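Ubiquitin-conjugating enzyme E2-21 kDa (Pichia angusta, PDB 5NL8) acts as an E2 enzyme that accepts activated ubiquitin from an E1 as a thioester and transfers it to other proteins, probably in support of peroxisome biogenesis. Local coordinates at residues Gln55-Glu59 / Tyr171-His176; Met108-Asn112 / Val144-Asn148. All coordinates share one frame; numbering follows the deposited sequence.

Contact 1: residues Gln55-Glu59 / Tyr171-His176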
ATOM      1  N   GLN A  55      12.648  -4.318   9.100  1.00 44.69           N
ATOM      2  CA  GLN A  55      13.079  -5.704   9.272  1.00 49.15           C
ATOM      3  C   GLN A  55      12.298  -6.663   8.373  1.00 48.70           C
ATOM      4  O   GLN A  55      12.346  -7.879   8.553  1.00 52.70           O
ATOM      5  CB  GLN A  55      12.970  -6.122  10.744  1.00 56.49           C
ATOM      6  CG  GLN A  55      13.903  -5.328  11.652  1.00 72.06           C
ATOM      7  CD  GLN A  55      13.896  -5.802  13.094  1.00 77.78           C
ATOM      8  OE1 GLN A  55      12.869  -5.772  13.772  1.00 88.09           O
ATOM      9  NE2 GLN A  55      15.052  -6.248  13.567  1.00 76.11           N
ATOM     10  N   SER A  56      11.593  -6.107   7.394  1.00 41.59           N
ATOM     11  CA  SER A  56      10.975  -6.903   6.342  1.00 38.37           C
ATOM     12  C   SER A  56      11.778  -6.699   5.061  1.00 32.76           C
ATOM     13  O   SER A  56      12.540  -5.740   4.955  1.00 42.53           O
ATOM     14  CB  SER A  56       9.508  -6.509   6.145  1.00 34.84           C
ATOM     15  OG  SER A  56       9.397  -5.227   5.550  1.00 46.54           O
ATOM     16  N   PRO A  57      11.631  -7.603   4.083  1.00 43.35           N
ATOM     17  CA  PRO A  57      12.345  -7.372   2.821  1.00 42.49           C
ATOM     18  C   PRO A  57      11.855  -6.125   2.083  1.00 38.88           C
ATOM     19  O   PRO A  57      12.510  -5.678   1.143  1.00 49.73           O
ATOM     20  CB  PRO A  57      12.052  -8.641   2.012  1.00 43.02           C
ATOM     21  CG  PRO A  57      10.857  -9.260   2.665  1.00 46.42           C
ATOM     22  CD  PRO A  57      10.977  -8.922   4.114  1.00 41.44           C
ATOM     23  N   PHE A  58      10.731  -5.565   2.516  1.00 39.25           N
ATOM     24  CA  PHE A  58      10.168  -4.380   1.876  1.00 32.82           C
ATOM     25  C   PHE A  58      10.689  -3.080   2.488  1.00 37.53           C
ATOM     26  O   PHE A  58      10.305  -1.997   2.050  1.00 44.08           O
ATOM     27  CB  PHE A  58       8.637  -4.400   1.967  1.00 31.03           C
ATOM     28  CG  PHE A  58       7.998  -5.597   1.319  1.00 36.82           C
ATOM     29  CD1 PHE A  58       7.668  -5.581  -0.028  1.00 39.26           C
ATOM     30  CD2 PHE A  58       7.718  -6.734   2.057  1.00 39.30           C
ATOM     31  CE1 PHE A  58       7.078  -6.682  -0.626  1.00 35.79           C
ATOM     32  CE2 PHE A  58       7.128  -7.838   1.463  1.00 37.86           C
ATOM     33  CZ  PHE A  58       6.809  -7.810   0.121  1.00 33.51           C
ATOM     34  N   GLU A  59      11.557  -3.185   3.494  1.00 39.61           N
ATOM     35  CA  GLU A  59      11.970  -2.014   4.276  1.00 44.97           C
ATOM     36  C   GLU A  59      12.684  -0.952   3.438  1.00 43.58           C
ATOM     37  O   GLU A  59      13.361  -1.271   2.461  1.00 42.08           O
ATOM     38  CB  GLU A  59      12.876  -2.436   5.443  1.00 38.87           C
ATOM     39  CG  GLU A  59      14.274  -2.874   5.037  1.00 49.36           C
ATOM     40  CD  GLU A  59      15.161  -3.196   6.231  1.00 74.89           C
ATOM     41  OE1 GLU A  59      16.366  -3.459   6.024  1.00 81.33           O
ATOM     42  OE2 GLU A  59      14.658  -3.185   7.376  1.00 68.91           O
ATOM     43  N   TYR A 171      12.823 -15.280  -1.514  1.00 47.90           N
ATOM     44  CA  TYR A 171      11.791 -14.276  -1.271  1.00 44.09           C
ATOM     45  C   TYR A 171      12.401 -12.872  -1.195  1.00 36.83           C
ATOM     46  O   TYR A 171      12.080 -11.976  -2.001  1.00 42.37           O
ATOM     47  CB  TYR A 171      11.065 -14.631   0.029  1.00 38.96           C
ATOM     48  CG  TYR A 171       9.767 -13.915   0.315  1.00 37.50           C
ATOM     49  CD1 TYR A 171       9.756 -12.675   0.937  1.00 47.67           C
ATOM     50  CD2 TYR A 171       8.547 -14.508   0.014  1.00 36.30           C
ATOM     51  CE1 TYR A 171       8.568 -12.027   1.223  1.00 45.15           C
ATOM     52  CE2 TYR A 171       7.354 -13.870   0.295  1.00 33.25           C
ATOM     53  CZ  TYR A 171       7.370 -12.628   0.899  1.00 43.61           C
ATOM     54  OH  TYR A 171       6.187 -11.988   1.183  1.00 44.59           O
ATOM     55  N   LYS A 172      13.302 -12.707  -0.228  1.00 40.58           N
ATOM     56  CA  LYS A 172      14.007 -11.447  -0.014  1.00 45.73           C
ATOM     57  C   LYS A 172      14.707 -10.957  -1.279  1.00 42.39           C
ATOM     58  O   LYS A 172      14.601  -9.786  -1.640  1.00 55.36           O
ATOM     59  CB  LYS A 172      15.034 -11.595   1.114  1.00 60.23           C
ATOM     60  CG  LYS A 172      14.455 -11.528   2.521  1.00 75.29           C
ATOM     61  CD  LYS A 172      15.527 -11.833   3.564  1.00 86.74           C
ATOM     62  CE  LYS A 172      14.936 -11.966   4.962  1.00 90.77           C
ATOM     63  NZ  LYS A 172      14.028 -10.834   5.306  1.00 88.31           N
ATOM     64  N   ASP A 173      15.422 -11.861  -1.944  1.00 43.16           N
ATOM     65  CA  ASP A 173      16.164 -11.525  -3.159  1.00 48.48           C
ATOM     66  C   ASP A 173      15.247 -11.036  -4.277  1.00 44.98           C
ATOM     67  O   ASP A 173      15.593 -10.111  -5.012  1.00 49.15           O
ATOM     68  CB  ASP A 173      16.967 -12.730  -3.647  1.00 57.87           C
ATOM     69  CG  ASP A 173      18.197 -12.990  -2.805  1.00 80.52           C
ATOM     70  OD1 ASP A 173      18.969 -13.909  -3.150  1.00 81.04           O
ATOM     71  OD2 ASP A 173      18.397 -12.271  -1.802  1.00 91.02           O
ATOM     72  N   LEU A 174      14.083 -11.662  -4.399  1.00 40.31           N
ATOM     73  CA  LEU A 174      13.111 -11.269  -5.412  1.00 43.94           C
ATOM     74  C   LEU A 174      12.587  -9.856  -5.132  1.00 38.96           C
ATOM     75  O   LEU A 174      12.608  -8.980  -6.017  1.00 40.25           O
ATOM     76  CB  LEU A 174      11.960 -12.276  -5.461  1.00 49.73           C
ATOM     77  CG  LEU A 174      11.373 -12.636  -6.827  1.00 54.01           C
ATOM     78  CD1 LEU A 174      12.470 -12.912  -7.844  1.00 46.61           C
ATOM     79  CD2 LEU A 174      10.455 -13.834  -6.696  1.00 57.24           C
ATOM     80  N   VAL A 175      12.137  -9.630  -3.896  1.00 33.86           N
ATOM     81  CA  VAL A 175      11.634  -8.305  -3.520  1.00 31.06           C
ATOM     82  C   VAL A 175      12.701  -7.234  -3.758  1.00 30.80           C
ATOM     83  O   VAL A 175      12.427  -6.191  -4.363  1.00 37.68           O
ATOM     84  CB  VAL A 175      11.175  -8.261  -2.047  1.00 32.97           C
ATOM     85  CG1 VAL A 175      10.655  -6.884  -1.694  1.00 30.74           C
ATOM     86  CG2 VAL A 175      10.096  -9.308  -1.795  1.00 32.98           C
ATOM     87  N   HIS A 176      13.921  -7.509  -3.301  1.00 29.65           N
ATOM     88  CA  HIS A 176      15.056  -6.615  -3.522  1.00 39.60           C
ATOM     89  C   HIS A 176      15.268  -6.331  -5.010  1.00 41.78           C
ATOM     90  O   HIS A 176      15.549  -5.193  -5.397  1.00 42.89           O
ATOM     91  CB  HIS A 176      16.339  -7.204  -2.916  1.00 41.83           C
ATOM     92  CG  HIS A 176      16.399  -7.122  -1.424  1.00 56.45           C
ATOM     93  ND1 HIS A 176      17.348  -7.796  -0.677  1.00 63.48           N
ATOM     94  CD2 HIS A 176      15.636  -6.449  -0.531  1.00 58.86           C
ATOM     95  CE1 HIS A 176      17.161  -7.539   0.603  1.00 62.53           C
ATOM     96  NE2 HIS A 176      16.128  -6.724   0.721  1.00 55.46           N
TER
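Pro-57, in the type I beta turn from Ser-56 to Glu-59, packs against one side of helix 168-181, tying a loop of the UBC fold to a helix near its C-terminal end. It illustrates how a turn can pack on a helix through apolar and CH-pi contacts, with no hydrogen bond between them. Three helix residues meet the proline ring. Its CB lies 3.8 Å from CG of Lys-172 and 4.2 Å from CB of Val-175, while its CG reaches CE1 of Tyr-171 at 3.9 Å, at the edge of the phenol ring and in its plane. The lysine chain crosses the proline at about a right angle and bends at its last torsion (chi4 -49°), leaving NZ 3.8 Å from CD of Pro-57.

Phe-58 starts out away from the helix, yet its ring receives CG1 of Val-175 over one face, a CH-pi contact of 4.1 Å to the centroid. With CG1 anti to the backbone N (chi1 -180°), Val-175 presents that methyl to the ring while CG2 reaches CZ. Met-159 of helix 157-164 also touches Val-175 and Tyr-171, while within the loop Glu-59 OE2 accepts the backbone N-H of Gln-55 on its anti side, tilted out of the carboxylate plane. The His-176 ring has the Lys-172 carbonyl oxygen above one face, toward the rim, and places CD2 3.6 Å from O of Pro-57.

Contact 2: residues Met108-Asn112 / Val144-Asn148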
ATOM      1  N   MET A 108       4.714  -4.731  -7.190  1.00 26.35           N
ATOM      2  CA  MET A 108       4.541  -5.280  -5.845  1.00 27.12           C
ATOM      3  C   MET A 108       4.435  -6.804  -5.862  1.00 34.83           C
ATOM      4  O   MET A 108       3.360  -7.359  -6.092  1.00 35.09           O
ATOM      5  CB  MET A 108       3.306  -4.670  -5.167  1.00 26.78           C
ATOM      6  CG  MET A 108       2.883  -5.354  -3.857  1.00 26.10           C
ATOM      7  SD  MET A 108       4.225  -5.654  -2.685  1.00 34.51           S
ATOM      8  CE  MET A 108       4.537  -3.988  -2.122  1.00 33.32           C
ATOM      9  N   PRO A 109       5.566  -7.488  -5.628  1.00 34.85           N
ATOM     10  CA  PRO A 109       5.589  -8.948  -5.499  1.00 28.23           C
ATOM     11  C   PRO A 109       5.277  -9.387  -4.072  1.00 34.33           C
ATOM     12  O   PRO A 109       6.082  -9.196  -3.157  1.00 38.90           O
ATOM     13  CB  PRO A 109       7.021  -9.308  -5.895  1.00 24.03           C
ATOM     14  CG  PRO A 109       7.818  -8.121  -5.497  1.00 33.33           C
ATOM     15  CD  PRO A 109       6.923  -6.912  -5.612  1.00 28.63           C
ATOM     16  N   HIS A 110       4.103  -9.976  -3.889  1.00 30.06           N
ATOM     17  CA  HIS A 110       3.626 -10.327  -2.563  1.00 30.88           C
ATOM     18  C   HIS A 110       2.569 -11.414  -2.680  1.00 33.04           C
ATOM     19  O   HIS A 110       1.751 -11.386  -3.599  1.00 32.08           O
ATOM     20  CB  HIS A 110       3.060  -9.088  -1.855  1.00 23.97           C
ATOM     21  CG  HIS A 110       2.682  -9.320  -0.426  1.00 32.69           C
ATOM     22  ND1 HIS A 110       1.521  -9.970  -0.057  1.00 31.11           N
ATOM     23  CD2 HIS A 110       3.301  -8.976   0.729  1.00 27.30           C
ATOM     24  CE1 HIS A 110       1.449 -10.020   1.261  1.00 34.47           C
ATOM     25  NE2 HIS A 110       2.513  -9.423   1.761  1.00 30.73           N
ATOM     26  N   PRO A 111       2.598 -12.388  -1.761  1.00 28.42           N
ATOM     27  CA  PRO A 111       1.653 -13.509  -1.737  1.00 34.52           C
ATOM     28  C   PRO A 111       0.178 -13.104  -1.842  1.00 34.00           C
ATOM     29  O   PRO A 111      -0.596 -13.842  -2.454  1.00 32.77           O
ATOM     30  CB  PRO A 111       1.939 -14.161  -0.386  1.00 31.88           C
ATOM     31  CG  PRO A 111       3.400 -13.925  -0.183  1.00 28.72           C
ATOM     32  CD  PRO A 111       3.669 -12.554  -0.760  1.00 36.82           C
ATOM     33  N   ASN A 112      -0.200 -11.959  -1.280  1.00 25.60           N
ATOM     34  CA  ASN A 112      -1.605 -11.551  -1.264  1.00 34.14           C
ATOM     35  C   ASN A 112      -1.933 -10.417  -2.242  1.00 36.48           C
ATOM     36  O   ASN A 112      -2.928  -9.712  -2.073  1.00 34.15           O
ATOM     37  CB  ASN A 112      -2.013 -11.132   0.152  1.00 33.41           C
ATOM     38  CG  ASN A 112      -1.757 -12.218   1.183  1.00 38.73           C
ATOM     39  OD1 ASN A 112      -0.858 -12.098   2.016  1.00 39.29           O
ATOM     40  ND2 ASN A 112      -2.556 -13.276   1.142  1.00 39.50           N
ATOM     41  N   VAL A 144       1.174  -3.630   7.817  1.00 39.55           N
ATOM     42  CA  VAL A 144       1.304  -4.869   8.576  1.00 37.93           C
ATOM     43  C   VAL A 144       1.347  -6.069   7.635  1.00 43.30           C
ATOM     44  O   VAL A 144       2.187  -6.958   7.782  1.00 46.00           O
ATOM     45  CB  VAL A 144       0.140  -5.051   9.574  1.00 44.05           C
ATOM     46  CG1 VAL A 144       0.141  -6.467  10.153  1.00 42.12           C
ATOM     47  CG2 VAL A 144       0.210  -4.008  10.684  1.00 39.38           C
ATOM     48  N   LEU A 145       0.436  -6.079   6.663  1.00 40.24           N
ATOM     49  CA  LEU A 145       0.347  -7.165   5.691  1.00 43.79           C
ATOM     50  C   LEU A 145       1.663  -7.377   4.953  1.00 39.19           C
ATOM     51  O   LEU A 145       2.029  -8.512   4.636  1.00 36.51           O
ATOM     52  CB  LEU A 145      -0.772  -6.897   4.683  1.00 38.84           C
ATOM     53  CG  LEU A 145      -0.940  -7.955   3.591  1.00 35.11           C
ATOM     54  CD1 LEU A 145      -1.313  -9.303   4.203  1.00 30.49           C
ATOM     55  CD2 LEU A 145      -1.976  -7.520   2.568  1.00 30.28           C
ATOM     56  N   LEU A 146       2.376  -6.288   4.682  1.00 29.41           N
ATOM     57  CA  LEU A 146       3.685  -6.408   4.044  1.00 32.52           C
ATOM     58  C   LEU A 146       4.665  -7.230   4.895  1.00 46.74           C
ATOM     59  O   LEU A 146       5.541  -7.911   4.360  1.00 38.38           O
ATOM     60  CB  LEU A 146       4.278  -5.027   3.752  1.00 32.25           C
ATOM     61  CG  LEU A 146       3.666  -4.259   2.575  1.00 36.12           C
ATOM     62  CD1 LEU A 146       4.445  -2.978   2.277  1.00 22.89           C
ATOM     63  CD2 LEU A 146       3.585  -5.145   1.337  1.00 29.18           C
ATOM     64  N   ALA A 147       4.510  -7.174   6.215  1.00 41.06           N
ATOM     65  CA  ALA A 147       5.386  -7.922   7.115  1.00 35.46           C
ATOM     66  C   ALA A 147       4.805  -9.282   7.506  1.00 37.23           C
ATOM     67  O   ALA A 147       5.537 -10.168   7.932  1.00 39.84           O
ATOM     68  CB  ALA A 147       5.682  -7.103   8.368  1.00 29.46           C
ATOM     69  N   ASN A 148       3.492  -9.448   7.366  1.00 43.04           N
ATOM     70  CA  ASN A 148       2.841 -10.700   7.748  1.00 40.22           C
ATOM     71  C   ASN A 148       1.878 -11.224   6.692  1.00 38.42           C
ATOM     72  O   ASN A 148       0.666 -11.083   6.834  1.00 41.07           O
ATOM     73  CB  ASN A 148       2.084 -10.526   9.065  1.00 54.43           C
ATOM     74  CG  ASN A 148       2.973 -10.041  10.185  1.00 59.37           C
ATOM     75  OD1 ASN A 148       3.044  -8.844  10.459  1.00 60.19           O
ATOM     76  ND2 ASN A 148       3.661 -10.969  10.840  1.00 48.96           N
TER
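His-110, the first residue of the His-Pro-Asn motif of ubiquitin-conjugating enzymes, meets Leu-145 of helix 135-147. Its NE2 donates to O of Leu-145 at 3.1 Å, somewhat bent (146°) and from well above the carbonyl plane. At the second ring nitrogen, ND1 accepts the backbone N-H of Asn-112 at 2.9 Å, nearly straight (168°). With both nitrogens engaged, the imidazole is fixed in rotation, and Pro-111 CD rests over one of its faces, toward the rim. The first torsion, which sets CG anti to the backbone N (chi1 -174°), carries the ring across to the helix.

Leucine side chains pack beside this polar link. CG of Leu-145 lies 3.9 Å from CE1 of His-110, and CD2 of Leu-146 touches both CD2 of the histidine and the Met-108 methyl CE, 3.8 Å from the latter. A leucine in place of His-110 would probably leave the Leu-145 carbonyl and the Asn-112 N-H without these mates and the backbone of Asn-112 freer to move.

Asn-112 brings OD1 to 3.6 Å from CD1 of Leu-145, while its ND2 is held by O of Ser-153 and O of Glu-150. Its side chain lies about 5 Å from that of Cys-121, the predicted thioester cysteine; a His-Pro-Asn motif set beside the thioester cysteine is the hallmark of the E2 active site.

How the contacts relate
From the N terminus, the chain passes through the loop 55-59 between strands 45-51 and 62-68, then the His-Pro-Asn loop 108-112, the end of helix 135-147, and finally helix 168-181. Contact 2 closes the inner loop, from 108-112 to 144-148, which holds the predicted active-site cysteine. Contact 1 closes the outer one, from 55-59 to 171-176, so the two nest rather than cross. Their centres lie about 10 Å apart and they share a packing interface: the Phe-58 ring abuts Met-108, Pro-109 and Leu-146, and the Tyr-171 hydroxyl meets Pro-111. The motif loop thus lies among the sheet's connecting loop and two helices.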